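Serine/threonine-protein kinase Tel1 (Chaetomium thermophilum, PDB 6SKY) probably acts as a DNA-damage sensor, an ATP-dependent serine/threonine kinase of the ATM family that switches on checkpoint signalling after genotoxic stress. Local coordinates at residues V2796-T2801 / N2921-Q2926. Numbering follows the deposited sequence.
Sequences VPFRLT and NDLINQ
A chi1 of 60° places Gln2926 CG in the cleft flanked by its own N and C, and the extended chain beyond it runs past the ring of Pro2797. Gln2926 OE1 comes to 3.8 Å from Pro2797 CD. Phe2798 takes a similar first torsion (chi1 41°), which swings its ring to the helix although its CB does not point there; Phe2798 CE1 stops 4.1 Å from Leu2923 CB, and the two side chains cross at about a right angle. The Pro2797 ring touches both Leu2923 and Gln2926. Pro2797 CB meets Leu2923 CD2 at 3.9 Å. Pro2797 CG approaches the backbone Leu2923 O at 3.8 Å, and the same CG lies over one face of the Phe2798 ring, toward the rim. In this way the loop leading from strand 2775-2777 to helix 2802-2806 of the PI3K-like kinase domain packs on helix 2916-2927 of the C-terminal FATC domain; FATC packing against the kinase domain is characteristic of PIKKs. No hydrogen bond links the two segments, and the contact is mainly apolar. Farther along, Leu2800 CD2, at the edge of the Phe2798 ring, touches Ile2924 CG2 at 3.9 Å, where Phe2817 packs against both residues. Met2751 of helix 2732-2755 covers Phe2798 and Leu2923, while Asp2922 forms a salt bridge with Arg2260 of the second subunit.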
loop_
_atom_site.group_PDB
_atom_site.type_symbol
_atom_site.label_atom_id
_atom_site.label_comp_id
_atom_site.label_asym_id
_atom_site.label_seq_id
_atom_site.Cartn_x
_atom_site.Cartn_y
_atom_site.Cartn_z
ATOM N N VAL A 2796 9.547 -27.298 16.337
ATOM C CA VAL A 2796 9.657 -26.821 14.961
ATOM C C VAL A 2796 8.256 -26.490 14.470
ATOM O O VAL A 2796 7.292 -27.137 14.892
ATOM C CB VAL A 2796 10.328 -27.858 14.052
ATOM C CG1 VAL A 2796 11.800 -27.927 14.327
ATOM C CG2 VAL A 2796 9.693 -29.210 14.251
ATOM N N PRO A 2797 8.087 -25.505 13.590
ATOM C CA PRO A 2797 6.738 -25.186 13.118
ATOM C C PRO A 2797 6.164 -26.229 12.180
ATOM O O PRO A 2797 4.943 -26.411 12.147
ATOM C CB PRO A 2797 6.931 -23.837 12.420
ATOM C CG PRO A 2797 8.338 -23.808 12.054
ATOM C CD PRO A 2797 9.081 -24.550 13.092
ATOM N N PHE A 2798 7.005 -26.914 11.417
ATOM C CA PHE A 2798 6.577 -27.950 10.492
ATOM C C PHE A 2798 7.801 -28.770 10.124
ATOM O O PHE A 2798 8.920 -28.450 10.519
ATOM C CB PHE A 2798 5.896 -27.356 9.257
ATOM C CG PHE A 2798 6.560 -26.125 8.713
ATOM C CD1 PHE A 2798 6.057 -24.875 8.988
ATOM C CD2 PHE A 2798 7.670 -26.218 7.906
ATOM C CE1 PHE A 2798 6.655 -23.759 8.485
ATOM C CE2 PHE A 2798 8.261 -25.102 7.409
ATOM C CZ PHE A 2798 7.754 -23.876 7.696
ATOM N N ARG A 2799 7.579 -29.835 9.365
ATOM C CA ARG A 2799 8.656 -30.733 8.961
ATOM C C ARG A 2799 9.288 -30.226 7.673
ATOM O O ARG A 2799 8.641 -30.192 6.628
ATOM C CB ARG A 2799 8.145 -32.156 8.785
ATOM C CG ARG A 2799 9.246 -33.118 8.487
ATOM C CD ARG A 2799 8.769 -34.530 8.419
ATOM N NE ARG A 2799 9.897 -35.439 8.365
ATOM C CZ ARG A 2799 10.370 -36.094 9.407
ATOM N NH1 ARG A 2799 11.408 -36.886 9.276
ATOM N NH2 ARG A 2799 9.798 -35.962 10.576
ATOM N N LEU A 2800 10.545 -29.811 7.758
ATOM C CA LEU A 2800 11.310 -29.326 6.618
ATOM C C LEU A 2800 12.727 -29.870 6.684
ATOM O O LEU A 2800 13.703 -29.127 6.614
ATOM C CB LEU A 2800 11.308 -27.805 6.565
ATOM C CG LEU A 2800 11.515 -27.112 5.227
ATOM C CD1 LEU A 2800 10.435 -27.506 4.273
ATOM C CD2 LEU A 2800 11.500 -25.627 5.432
ATOM N N THR A 2801 12.862 -31.176 6.867
ATOM C CA THR A 2801 14.177 -31.785 6.963
ATOM C C THR A 2801 14.888 -31.727 5.613
ATOM O O THR A 2801 14.383 -31.181 4.638
ATOM C CB THR A 2801 14.056 -33.214 7.468
ATOM O OG1 THR A 2801 13.441 -34.026 6.469
ATOM C CG2 THR A 2801 13.207 -33.246 8.696
ATOM N N ASN A 2921 10.083 -16.024 6.245
ATOM C CA ASN A 2921 11.523 -16.139 6.440
ATOM C C ASN A 2921 11.845 -16.696 7.812
ATOM O O ASN A 2921 12.676 -17.596 7.948
ATOM C CB ASN A 2921 12.199 -14.784 6.261
ATOM C CG ASN A 2921 12.282 -14.360 4.834
ATOM O OD1 ASN A 2921 11.694 -14.978 3.961
ATOM N ND2 ASN A 2921 13.003 -13.288 4.581
ATOM N N ASP A 2922 11.195 -16.169 8.845
ATOM C CA ASP A 2922 11.463 -16.651 10.194
ATOM C C ASP A 2922 11.047 -18.106 10.359
ATOM O O ASP A 2922 11.749 -18.894 11.005
ATOM C CB ASP A 2922 10.750 -15.770 11.208
ATOM C CG ASP A 2922 11.581 -15.523 12.445
ATOM O OD1 ASP A 2922 12.783 -15.868 12.437
ATOM O OD2 ASP A 2922 11.039 -14.983 13.433
ATOM N N LEU A 2923 9.912 -18.487 9.769
ATOM C CA LEU A 2923 9.442 -19.863 9.880
ATOM C C LEU A 2923 10.393 -20.834 9.201
ATOM O O LEU A 2923 10.705 -21.892 9.750
ATOM C CB LEU A 2923 8.048 -19.991 9.284
ATOM C CG LEU A 2923 6.913 -19.363 10.068
ATOM C CD1 LEU A 2923 5.650 -19.487 9.288
ATOM C CD2 LEU A 2923 6.798 -20.038 11.388
ATOM N N ILE A 2924 10.850 -20.506 7.994
ATOM C CA ILE A 2924 11.763 -21.401 7.296
ATOM C C ILE A 2924 13.130 -21.399 7.957
ATOM O O ILE A 2924 13.867 -22.380 7.866
ATOM C CB ILE A 2924 11.845 -21.027 5.806
ATOM C CG1 ILE A 2924 10.474 -21.125 5.159
ATOM C CG2 ILE A 2924 12.769 -21.937 5.069
ATOM C CD1 ILE A 2924 10.489 -20.951 3.688
ATOM N N ASN A 2925 13.496 -20.324 8.650
ATOM C CA ASN A 2925 14.746 -20.346 9.398
ATOM C C ASN A 2925 14.662 -21.287 10.584
ATOM O O ASN A 2925 15.597 -22.047 10.842
ATOM C CB ASN A 2925 15.111 -18.948 9.882
ATOM C CG ASN A 2925 15.823 -18.138 8.840
ATOM O OD1 ASN A 2925 15.634 -16.933 8.752
ATOM N ND2 ASN A 2925 16.650 -18.791 8.044
ATOM N N GLN A 2926 13.565 -21.239 11.332
ATOM C CA GLN A 2926 13.491 -22.087 12.513
ATOM C C GLN A 2926 13.062 -23.509 12.203
ATOM O O GLN A 2926 13.214 -24.379 13.060
ATOM C CB GLN A 2926 12.564 -21.475 13.562
ATOM C CG GLN A 2926 11.157 -21.260 13.122
ATOM C CD GLN A 2926 10.303 -20.652 14.209
ATOM O OE1 GLN A 2926 9.674 -21.364 14.989
ATOM N NE2 GLN A 2926 10.269 -19.330 14.266
#